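Local coordinates for protein urea carboxylase (Thermus thermophilus, PDB 3OEP) that is of unknown function, a KipI-KipA homologue once taken for an allophanate hydrolase, and may bind ATP and act as a hydrolase, at residues 23-28 against 39-44; 105-110 against 148-153; 176-181 against 187-192; 237-240 against 246-249; 351-354 against 359-362. All coordinates share one frame; numbering follows the deposited sequence. Where two conformers were deposited one is given.

Interactions 1 and 2 are buried and wholly without hydrogen bonds across the contact: each lays a helix against a strand, by small apolar groups in 23-28 with 39-44 and by a histidine ring on two valines in 105-110 with 148-153. The other three join loop segments. Interaction 4, its centre about 7 Å from the centre of the chain, is buried yet the most polar, with two direct bonds and three waters; interactions 3 and 5 are only partly buried, one bridged by a backbone bond, the other apolar between its two segments. Interactions 4 and 5 are joined where D352 OD2 accepts from A248 N, and H148 packs on A177 between interactions 2 and 3.

Interaction 1. Residues 23-28 against 39-44; sequences ALAEAL and AVPAYG
L28 turns its CG away from its carbonyl carbon and beside its backbone N (chi1 -74°), and with chi2 extended at 168° this carries CD1 to the methyl of A39, 4.2 Å from L28 CD1 to A39 CB. A25 has no side-chain torsion to set; its methyl is directed toward the strand and lies over one face of the P41 ring, offset toward CG and CD, with A25 CB 3.8 Å from P41 CG. The ring's CB and CD flank that point, CD at 3.9 Å from A25 CB, so one methyl is shared by three ring carbons. Alanine suits both surfaces because it lets the backbones come close: A25 CA and A39 CA are 5.6 Å apart, and the axes of 23-28 and 39-42 approach to 8.0 Å, nearly antiparallel at 156°. Proline offers a compact apolar plate and no N-H that would need a partner in this buried seam. The arrangement is a helix packed on one face of an antiparallel sheet. Helix 15-30 covers strand 36-42, an outermost strand of its three-stranded sheet, and also reaches the central strand 45-50, where A25 touches L46 and both L28 and A39 touch L48.

Interaction 2. Residues 105-110 against 148-153; sequences ALHQKP and HAVAVA
A histidine ring set against two valine methyls makes this a buried helix-to-sheet contact, joining helix 100-108 to strand 149-153 in the cyclophilin-like part of the chain. H107 is the one residue of its segment that reaches across. Its CG lies anti to the backbone N (chi1 -170°), which sends the imidazole out from the helix toward the strand. There CE1 of H107 meets CG1 of V150 at 3.5 Å, while CD2 of H107 lies 3.7 Å from CG1 of V152. The ring nitrogen between those carbons is near both methyls, with H107 NE2 3.9 Å from V150 CG1, so the outer end of the imidazole straddles two residues spaced one apart on the strand. Both approaches are oblique to the ring. V150 and V152 point to the same side of the sheet, and branched valine suits a strand that must offer short, rigid apolar groups there. The polar atoms of the buried ring are nevertheless satisfied: ND1 is hydrogen-bonded to Y84 OH and NE2 to T157 OG1, which together are likely to fix the ring's rotation. A leucine in place of H107 would probably leave the hydroxyls of Y84 and T157 without their imidazole partners. Around the contact, L171 of strand 169-174 touches both H107 and V152, and F197 of strand 194-199 meets the H107 ring and also V150.

Interaction 3. Residues 176-181 against 187-192; sequences VAVYDP and FLLRPG
The close part of this contact is a backbone bridge between Y179 and F187, whose CA atoms stand 5.0 Å apart, flanked by two aromatic rings. L188 N donates to V178 O at 2.9 Å, and the N-H points almost straight at the oxygen (175°). Water 1 lies within bonding distance of the same carbonyl oxygen and can donate to it; it also accepts from L189 N, so the water extends the link one residue further. Beside this, the rings of Y179 and F187 lie side by side, pointing the same way. Y179 CD1 comes to 3.6 Å from F187 CE1, with the ring planes inclined at 33°. Aromatic residues suit both places, being long enough to meet beyond the backbones, and the Y179 hydroxyl goes on to bond G355 O. The looser side is aliphatic, at V176 and L188, both partly exposed. With CG of L188 anti to the backbone N (chi1 -173°), its CD2 methyl only approaches V178 CG1, at 4.3 Å, and meets V176 in one of that valine's two conformers. The two segments belong to the long connection between strands 169-174 and 194-199; strand 77-83 borders the aliphatic side, with I80 touching V176 and L188, and V78 touching L189.

Interaction 4. Residues 237-240 against 246-249; sequences GGRF and GLAR
R239 and R249 join two arms of the loop that runs from strand 233-235 to helix 255-264, by a reciprocal pair of hydrogen bonds. R239 N donates to R249 O at 2.7 Å, nearly straight at 169° and in the carbonyl plane. In return R249 NE donates to R239 O at 3.1 Å; that oxygen lies in the guanidinium plane, but the donor sits well above the carbonyl plane and the bond is bent (148°). Bends at chi2 and chi3 fold the R249 chain back to make this reach. Three waters widen the network: one lies between the carbonyls of R239 and L247 and may donate to either, another links R239 NH1 to A248 O, and the third accepts from R249 NH2 and may donate to R239 O. Arginine suits both places, having several N-H groups for carbonyls and acids: R239 also bonds the S350 and F345 carbonyls, and R249 forms a salt bridge with E49. A methionine in place of R249 would probably leave E49 without its charged mate and the R239 carbonyl short of a donor. Outward lies packing. The F240 ring faces the folded arginine, its plane 22° from the guanidinium, while the aliphatic part of R239 crosses L247, CD to CD1 4.1 Å. G238 fits where a side chain would run into R249. Over the F240 ring face, R249 CD makes a CH-pi contact 4.0 Å from the ring centroid.

Interaction 5. Residues 351-354 against 359-362; sequences PDLR and RPLW
This is a contact between two arms of one long loop, the connection from strand 331-336 to strand 366-368, and between its two segments it is apolar. L353 carries it. Its CG stands anti to the carbonyl carbon and beside the backbone N (chi1 -59°), and one methyl of the fork, CD2, leads the approach: it lies 3.8 Å from R359 CA and 4.0 Å from P360 CD. The leucine thus rests on the backbone where arginine passes into proline, crossing the ring obliquely. A branched leucine suits this place because a single methyl can serve two neighbours, and proline because its CD presents carbon where another residue would present an N-H. P351 adds a looser edge, its CB 4.5 Å from R359 N. The side chain of R359 leaves the contact on a different course. Its NH1 donates to P360 O at 3.0 Å, the oxygen lying close to the guanidinium plane, and CE3 of W362 sits 3.5 Å above the centre of that flat group. Salt bridges from NE to E212 and from NH1 to D365 engage the charge, so several partners are likely to hold the arginine's turn. Strand 233-235 borders both arms: P351 touches L233 and V235, and L361 touches V234, while M231, just before that strand, packs against L353.

Interaction 1. Residues 23-28 against 39-44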
# COMPACT_ATOMS: atom_id res chain seq x y z
N ALA A 23 -4.53 -13.31 -18.66
CA ALA A 23 -3.94 -13.19 -19.99
C ALA A 23 -3.77 -11.72 -20.37
O ALA A 23 -2.74 -11.32 -20.93
CB ALA A 23 -4.81 -13.90 -21.03
N LEU A 24 -4.78 -10.92 -20.04
CA LEU A 24 -4.76 -9.50 -20.33
C LEU A 24 -3.74 -8.77 -19.45
O LEU A 24 -2.94 -7.98 -19.95
CB LEU A 24 -6.15 -8.89 -20.17
CG LEU A 24 -7.17 -9.38 -21.21
CD1 LEU A 24 -8.57 -8.86 -20.91
CD2 LEU A 24 -6.74 -8.98 -22.62
N ALA A 25 -3.77 -9.04 -18.15
CA ALA A 25 -2.83 -8.41 -17.23
C ALA A 25 -1.39 -8.74 -17.61
O ALA A 25 -0.53 -7.85 -17.65
CB ALA A 25 -3.10 -8.83 -15.79
N GLU A 26 -1.12 -10.02 -17.89
CA GLU A 26 0.23 -10.47 -18.23
C GLU A 26 0.76 -9.78 -19.49
O GLU A 26 1.91 -9.35 -19.52
CB GLU A 26 0.28 -11.99 -18.40
CG GLU A 26 0.24 -12.73 -17.08
CD GLU A 26 0.05 -14.24 -17.21
OE1 GLU A 26 -0.13 -14.74 -18.34
OE2 GLU A 26 0.07 -14.92 -16.17
N ALA A 27 -0.09 -9.68 -20.51
CA ALA A 27 0.29 -9.03 -21.77
C ALA A 27 0.63 -7.55 -21.55
O ALA A 27 1.60 -7.04 -22.13
CB ALA A 27 -0.81 -9.18 -22.81
N LEU A 28 -0.15 -6.87 -20.72
CA LEU A 28 0.11 -5.46 -20.39
C LEU A 28 1.40 -5.30 -19.60
O LEU A 28 2.19 -4.41 -19.88
CB LEU A 28 -1.04 -4.84 -19.60
CG LEU A 28 -2.32 -4.53 -20.38
CD1 LEU A 28 -3.46 -4.21 -19.41
CD2 LEU A 28 -2.10 -3.37 -21.35
N ALA A 39 -1.96 -2.92 -13.42
CA ALA A 39 -2.87 -3.88 -14.02
C ALA A 39 -2.96 -5.04 -13.03
O ALA A 39 -2.00 -5.80 -12.87
CB ALA A 39 -2.33 -4.36 -15.36
N VAL A 40 -4.09 -5.14 -12.35
CA VAL A 40 -4.23 -6.07 -11.23
C VAL A 40 -5.37 -7.05 -11.47
O VAL A 40 -6.54 -6.66 -11.47
CB VAL A 40 -4.47 -5.33 -9.91
CG1 VAL A 40 -4.40 -6.32 -8.73
CG2 VAL A 40 -3.46 -4.19 -9.71
N PRO A 41 -5.04 -8.34 -11.65
CA PRO A 41 -6.09 -9.34 -11.78
C PRO A 41 -6.40 -10.01 -10.45
O PRO A 41 -5.50 -10.24 -9.63
CB PRO A 41 -5.47 -10.32 -12.76
CG PRO A 41 -4.01 -10.33 -12.38
CD PRO A 41 -3.70 -8.92 -11.89
N ALA A 42 -7.67 -10.31 -10.21
CA ALA A 42 -8.08 -11.06 -9.03
C ALA A 42 -9.38 -11.77 -9.37
O ALA A 42 -10.37 -11.11 -9.71
CB ALA A 42 -8.30 -10.13 -7.85
N TYR A 43 -9.37 -13.10 -9.34
CA TYR A 43 -10.51 -13.89 -9.77
C TYR A 43 -10.90 -13.45 -11.19
O TYR A 43 -10.03 -13.36 -12.05
CB TYR A 43 -11.66 -13.77 -8.76
CG TYR A 43 -11.21 -14.00 -7.35
CD1 TYR A 43 -11.04 -15.28 -6.86
CD2 TYR A 43 -10.92 -12.92 -6.51
CE1 TYR A 43 -10.60 -15.49 -5.56
CE2 TYR A 43 -10.49 -13.12 -5.22
CZ TYR A 43 -10.33 -14.41 -4.75
OH TYR A 43 -9.91 -14.59 -3.46
N GLY A 44 -12.17 -13.15 -11.44
CA GLY A 44 -12.60 -12.75 -12.79
C GLY A 44 -12.50 -11.27 -13.09
O GLY A 44 -13.06 -10.81 -14.07

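Interaction 2. Residues 105-110 against 148-153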
# COMPACT_ATOMS: atom_id res chain seq x y z
N ALA A 105 -5.70 -34.69 4.79
CA ALA A 105 -5.81 -35.33 3.48
C ALA A 105 -6.64 -34.49 2.50
O ALA A 105 -6.24 -34.31 1.34
CB ALA A 105 -6.39 -36.73 3.61
N LEU A 106 -7.77 -33.97 2.98
CA LEU A 106 -8.61 -33.09 2.16
C LEU A 106 -7.85 -31.85 1.72
O LEU A 106 -7.95 -31.43 0.56
CB LEU A 106 -9.89 -32.69 2.90
CG LEU A 106 -10.99 -33.75 2.96
CD1 LEU A 106 -12.02 -33.41 4.03
CD2 LEU A 106 -11.66 -33.94 1.61
N HIS A 107 -7.08 -31.25 2.62
CA HIS A 107 -6.33 -30.06 2.28
C HIS A 107 -5.30 -30.31 1.17
O HIS A 107 -5.10 -29.46 0.31
CB HIS A 107 -5.64 -29.43 3.49
CG HIS A 107 -5.07 -28.08 3.20
ND1 HIS A 107 -3.72 -27.84 3.06
CD2 HIS A 107 -5.69 -26.90 2.93
CE1 HIS A 107 -3.53 -26.57 2.76
NE2 HIS A 107 -4.70 -25.98 2.67
N GLN A 108 -4.66 -31.48 1.19
CA GLN A 108 -3.64 -31.82 0.20
C GLN A 108 -4.21 -32.32 -1.12
O GLN A 108 -3.47 -32.42 -2.09
CB GLN A 108 -2.72 -32.91 0.75
CG GLN A 108 -1.88 -32.48 1.93
CD GLN A 108 -1.22 -33.64 2.59
OE1 GLN A 108 -0.18 -34.14 2.13
NE2 GLN A 108 -1.79 -34.10 3.70
N LYS A 109 -5.49 -32.67 -1.16
CA LYS A 109 -6.06 -33.33 -2.34
C LYS A 109 -6.07 -32.49 -3.64
O LYS A 109 -5.63 -32.99 -4.67
CB LYS A 109 -7.47 -33.87 -2.03
CG LYS A 109 -8.03 -34.78 -3.11
CD LYS A 109 -9.30 -35.47 -2.63
CE LYS A 109 -9.87 -36.41 -3.68
NZ LYS A 109 -10.59 -35.68 -4.77
N PRO A 110 -6.55 -31.24 -3.60
CA PRO A 110 -6.67 -30.51 -4.86
C PRO A 110 -5.36 -30.08 -5.50
O PRO A 110 -4.35 -29.92 -4.82
CB PRO A 110 -7.47 -29.25 -4.48
CG PRO A 110 -8.08 -29.54 -3.18
CD PRO A 110 -7.13 -30.47 -2.48
N HIS A 148 3.94 -17.52 7.64
CA HIS A 148 3.95 -18.88 7.07
C HIS A 148 2.75 -19.74 7.46
O HIS A 148 2.69 -20.92 7.10
CB HIS A 148 5.26 -19.60 7.36
CG HIS A 148 6.47 -18.75 7.15
ND1 HIS A 148 6.73 -18.11 5.95
CD2 HIS A 148 7.46 -18.38 8.00
CE1 HIS A 148 7.84 -17.41 6.07
NE2 HIS A 148 8.31 -17.57 7.29
N ALA A 149 1.78 -19.15 8.15
CA ALA A 149 0.55 -19.85 8.49
C ALA A 149 -0.22 -20.23 7.22
O ALA A 149 -0.37 -19.42 6.31
CB ALA A 149 -0.33 -19.00 9.42
N VAL A 150 -0.66 -21.48 7.18
CA VAL A 150 -1.49 -22.01 6.10
C VAL A 150 -2.92 -22.11 6.64
O VAL A 150 -3.16 -22.71 7.69
CB VAL A 150 -1.00 -23.39 5.66
CG1 VAL A 150 -1.98 -24.04 4.67
CG2 VAL A 150 0.41 -23.30 5.05
N ALA A 151 -3.88 -21.54 5.90
CA ALA A 151 -5.22 -21.31 6.44
C ALA A 151 -6.32 -21.53 5.42
O ALA A 151 -6.07 -21.48 4.21
CB ALA A 151 -5.31 -19.89 7.01
N VAL A 152 -7.53 -21.80 5.91
CA VAL A 152 -8.68 -21.98 5.03
C VAL A 152 -9.88 -21.14 5.46
O VAL A 152 -10.11 -20.91 6.65
CB VAL A 152 -9.12 -23.47 4.91
CG1 VAL A 152 -8.01 -24.32 4.30
CG2 VAL A 152 -9.56 -24.03 6.27
N ALA A 153 -10.64 -20.71 4.47
CA ALA A 153 -11.92 -20.07 4.71
C ALA A 153 -12.77 -20.30 3.48
O ALA A 153 -12.40 -19.88 2.37
CB ALA A 153 -11.75 -18.59 4.99

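Interaction 3. Residues 176-181 against 187-192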
# COMPACT_ATOMS: atom_id res chain seq x y z
N VAL A 176 8.24 -23.50 3.44
CA VAL A 176 8.92 -22.60 2.51
C VAL A 176 8.34 -21.19 2.67
O VAL A 176 7.13 -21.03 2.90
CB VAL A 176 8.80 -23.06 1.04
CG1 VAL A 176 9.56 -24.37 0.83
CG2 VAL A 176 7.34 -23.21 0.63
N ALA A 177 9.19 -20.18 2.55
CA ALA A 177 8.75 -18.79 2.62
C ALA A 177 8.25 -18.38 1.24
O ALA A 177 9.00 -18.41 0.26
CB ALA A 177 9.91 -17.88 3.07
N VAL A 178 6.97 -18.02 1.15
CA VAL A 178 6.40 -17.62 -0.14
C VAL A 178 6.88 -16.23 -0.57
O VAL A 178 6.86 -15.90 -1.76
CB VAL A 178 4.85 -17.73 -0.14
CG1 VAL A 178 4.43 -19.18 0.16
CG2 VAL A 178 4.22 -16.77 0.86
N TYR A 179 7.38 -15.44 0.39
CA TYR A 179 7.85 -14.08 0.12
C TYR A 179 9.15 -13.80 0.86
O TYR A 179 9.22 -13.97 2.07
CB TYR A 179 6.78 -13.08 0.53
CG TYR A 179 7.23 -11.64 0.49
CD1 TYR A 179 7.61 -11.05 -0.71
CD2 TYR A 179 7.28 -10.87 1.64
CE1 TYR A 179 8.05 -9.73 -0.76
CE2 TYR A 179 7.70 -9.54 1.60
CZ TYR A 179 8.08 -8.98 0.40
OH TYR A 179 8.50 -7.67 0.35
N ASP A 180 10.18 -13.38 0.13
CA ASP A 180 11.46 -13.01 0.74
C ASP A 180 12.14 -11.96 -0.13
O ASP A 180 12.68 -12.29 -1.18
CB ASP A 180 12.38 -14.23 0.87
CG ASP A 180 13.73 -13.90 1.52
OD1 ASP A 180 14.03 -12.71 1.76
OD2 ASP A 180 14.49 -14.85 1.80
N PRO A 181 12.11 -10.69 0.31
CA PRO A 181 12.65 -9.63 -0.54
C PRO A 181 14.17 -9.66 -0.73
O PRO A 181 14.69 -8.88 -1.53
CB PRO A 181 12.21 -8.34 0.18
CG PRO A 181 12.01 -8.73 1.59
CD PRO A 181 11.60 -10.17 1.59
N PHE A 187 9.18 -13.55 -4.92
CA PHE A 187 7.83 -14.12 -4.87
C PHE A 187 7.85 -15.54 -5.41
O PHE A 187 8.15 -15.76 -6.59
CB PHE A 187 6.86 -13.25 -5.68
CG PHE A 187 6.76 -11.85 -5.18
CD1 PHE A 187 5.88 -11.53 -4.15
CD2 PHE A 187 7.56 -10.84 -5.70
CE1 PHE A 187 5.79 -10.23 -3.66
CE2 PHE A 187 7.48 -9.55 -5.22
CZ PHE A 187 6.59 -9.24 -4.20
N LEU A 188 7.54 -16.49 -4.54
CA LEU A 188 7.52 -17.90 -4.92
C LEU A 188 6.34 -18.19 -5.84
O LEU A 188 6.42 -19.06 -6.71
CB LEU A 188 7.40 -18.77 -3.67
CG LEU A 188 7.52 -20.28 -3.90
CD1 LEU A 188 8.95 -20.63 -4.29
CD2 LEU A 188 7.10 -21.03 -2.65
N LEU A 189 5.24 -17.46 -5.63
CA LEU A 189 4.00 -17.71 -6.35
C LEU A 189 3.59 -16.51 -7.17
O LEU A 189 3.79 -15.36 -6.76
CB LEU A 189 2.89 -18.08 -5.38
CG LEU A 189 3.08 -19.43 -4.68
CD1 LEU A 189 2.04 -19.62 -3.58
CD2 LEU A 189 3.02 -20.57 -5.68
N ARG A 190 3.01 -16.79 -8.32
CA ARG A 190 2.49 -15.76 -9.20
C ARG A 190 1.03 -16.05 -9.49
O ARG A 190 0.60 -17.20 -9.37
CB ARG A 190 3.29 -15.72 -10.49
N PRO A 191 0.27 -15.02 -9.86
CA PRO A 191 -1.12 -15.25 -10.24
C PRO A 191 -1.18 -16.29 -11.36
O PRO A 191 -0.37 -16.26 -12.29
CB PRO A 191 -1.59 -13.88 -10.74
CG PRO A 191 -0.63 -12.90 -10.15
CD PRO A 191 0.67 -13.61 -10.04
N GLY A 192 -2.10 -17.24 -11.23
CA GLY A 192 -2.25 -18.31 -12.21
C GLY A 192 -1.40 -19.55 -12.00
O GLY A 192 -1.62 -20.54 -12.68
O HOH W 1 4.41 -15.29 -3.44

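Interaction 4. Residues 237-240 against 246-249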
# COMPACT_ATOMS: atom_id res chain seq x y z
N GLY A 237 8.34 9.06 -6.30
CA GLY A 237 7.00 9.21 -6.88
C GLY A 237 6.03 8.08 -6.58
O GLY A 237 4.81 8.27 -6.65
N GLY A 238 6.56 6.91 -6.23
CA GLY A 238 5.75 5.73 -5.92
C GLY A 238 6.25 4.51 -6.66
O GLY A 238 7.13 4.60 -7.52
N ARG A 239 5.71 3.35 -6.28
CA ARG A 239 6.02 2.10 -6.93
C ARG A 239 4.85 1.74 -7.82
O ARG A 239 3.72 1.63 -7.34
CB ARG A 239 6.27 0.99 -5.90
CG ARG A 239 6.70 -0.33 -6.53
CD ARG A 239 7.28 -1.31 -5.51
NE ARG A 239 8.59 -0.86 -5.01
CZ ARG A 239 8.83 -0.26 -3.84
NH1 ARG A 239 7.86 -0.01 -2.96
NH2 ARG A 239 10.07 0.10 -3.55
N PHE A 240 5.13 1.55 -9.10
CA PHE A 240 4.10 1.28 -10.10
C PHE A 240 4.20 -0.13 -10.64
O PHE A 240 5.25 -0.77 -10.56
CB PHE A 240 4.21 2.31 -11.22
CG PHE A 240 3.98 3.71 -10.75
CD1 PHE A 240 5.05 4.50 -10.34
CD2 PHE A 240 2.70 4.22 -10.67
CE1 PHE A 240 4.84 5.79 -9.89
CE2 PHE A 240 2.48 5.51 -10.21
CZ PHE A 240 3.55 6.30 -9.82
N GLY A 246 0.86 -7.48 -4.72
CA GLY A 246 0.53 -6.95 -3.40
C GLY A 246 1.32 -5.74 -2.96
O GLY A 246 1.25 -5.35 -1.80
N LEU A 247 2.08 -5.14 -3.88
CA LEU A 247 2.92 -4.00 -3.55
C LEU A 247 2.14 -2.70 -3.70
O LEU A 247 1.59 -2.41 -4.76
CB LEU A 247 4.17 -3.98 -4.44
CG LEU A 247 5.10 -5.18 -4.24
CD1 LEU A 247 6.12 -5.24 -5.36
CD2 LEU A 247 5.77 -5.12 -2.87
N ALA A 248 2.09 -1.93 -2.61
CA ALA A 248 1.34 -0.68 -2.58
C ALA A 248 1.99 0.39 -3.46
O ALA A 248 3.18 0.31 -3.77
CB ALA A 248 1.23 -0.17 -1.14
N ARG A 249 1.19 1.38 -3.86
CA ARG A 249 1.70 2.52 -4.61
C ARG A 249 2.76 3.26 -3.80
O ARG A 249 3.81 3.64 -4.33
CB ARG A 249 0.54 3.48 -4.91
CG ARG A 249 0.94 4.78 -5.60
CD ARG A 249 1.70 4.56 -6.89
NE ARG A 249 1.17 3.43 -7.64
CZ ARG A 249 0.01 3.42 -8.28
NH1 ARG A 249 -0.79 4.49 -8.29
NH2 ARG A 249 -0.38 2.31 -8.91
O HOH W 2 2.83 -1.09 -6.98
O HOH W 3 5.21 -1.03 -2.78
O HOH W 4 1.17 -0.16 -8.37

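Interaction 5. Residues 351-354 against 359-362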
# COMPACT_ATOMS: atom_id res chain seq x y z
N PRO A 351 9.17 3.15 0.30
CA PRO A 351 9.01 2.01 1.19
C PRO A 351 7.67 1.30 1.01
O PRO A 351 6.67 1.93 0.65
CB PRO A 351 9.09 2.63 2.58
CG PRO A 351 8.66 4.02 2.40
CD PRO A 351 9.12 4.43 1.03
N ASP A 352 7.66 -0.00 1.24
CA ASP A 352 6.42 -0.74 1.40
C ASP A 352 6.52 -1.39 2.75
O ASP A 352 7.03 -2.51 2.87
CB ASP A 352 6.23 -1.79 0.31
CG ASP A 352 4.82 -2.38 0.31
OD1 ASP A 352 4.27 -2.63 1.41
OD2 ASP A 352 4.26 -2.58 -0.78
N LEU A 353 6.04 -0.69 3.78
CA LEU A 353 6.26 -1.13 5.15
C LEU A 353 5.54 -2.45 5.44
O LEU A 353 6.05 -3.29 6.18
CB LEU A 353 5.85 -0.04 6.15
CG LEU A 353 6.56 1.31 6.05
CD1 LEU A 353 6.07 2.24 7.16
CD2 LEU A 353 8.07 1.15 6.10
N ARG A 354 4.37 -2.64 4.83
CA ARG A 354 3.66 -3.92 4.91
C ARG A 354 4.54 -5.07 4.41
O ARG A 354 4.57 -6.14 5.02
CB ARG A 354 2.35 -3.85 4.11
CG ARG A 354 1.47 -5.07 4.26
CD ARG A 354 0.15 -4.94 3.50
NE ARG A 354 -0.70 -3.87 4.03
CZ ARG A 354 -0.90 -2.68 3.47
NH1 ARG A 354 -1.70 -1.80 4.08
NH2 ARG A 354 -0.33 -2.34 2.32
N ARG A 359 12.21 1.15 5.45
CA ARG A 359 11.84 1.35 6.84
C ARG A 359 11.83 2.83 7.18
O ARG A 359 12.41 3.62 6.45
CB ARG A 359 12.84 0.66 7.76
CG ARG A 359 14.26 1.13 7.57
CD ARG A 359 15.17 0.67 8.67
NE ARG A 359 16.56 1.01 8.37
CZ ARG A 359 17.10 2.21 8.53
NH1 ARG A 359 16.39 3.23 9.01
NH2 ARG A 359 18.38 2.40 8.22
N PRO A 360 11.20 3.19 8.31
CA PRO A 360 11.35 4.57 8.78
C PRO A 360 12.78 4.87 9.22
O PRO A 360 13.55 3.95 9.56
CB PRO A 360 10.39 4.64 9.97
CG PRO A 360 9.50 3.45 9.85
CD PRO A 360 10.32 2.41 9.19
N LEU A 361 13.13 6.15 9.21
CA LEU A 361 14.46 6.54 9.63
C LEU A 361 14.67 6.26 11.11
O LEU A 361 13.71 6.29 11.91
CB LEU A 361 14.73 8.02 9.32
CG LEU A 361 14.60 8.41 7.84
CD1 LEU A 361 14.80 9.91 7.68
CD2 LEU A 361 15.60 7.64 6.98
N TRP A 362 15.92 5.94 11.44
CA TRP A 362 16.38 5.63 12.78
C TRP A 362 17.42 6.66 13.18
O TRP A 362 18.13 7.18 12.33
CB TRP A 362 17.16 4.31 12.79
CG TRP A 362 16.40 3.06 12.81
CD1 TRP A 362 15.15 2.84 13.31
CD2 TRP A 362 16.88 1.79 12.36
NE1 TRP A 362 14.81 1.52 13.17
CE2 TRP A 362 15.86 0.85 12.59
CE3 TRP A 362 18.08 1.36 11.77
CZ2 TRP A 362 16.00 -0.50 12.25
CZ3 TRP A 362 18.22 0.02 11.44
CH2 TRP A 362 17.18 -0.89 11.68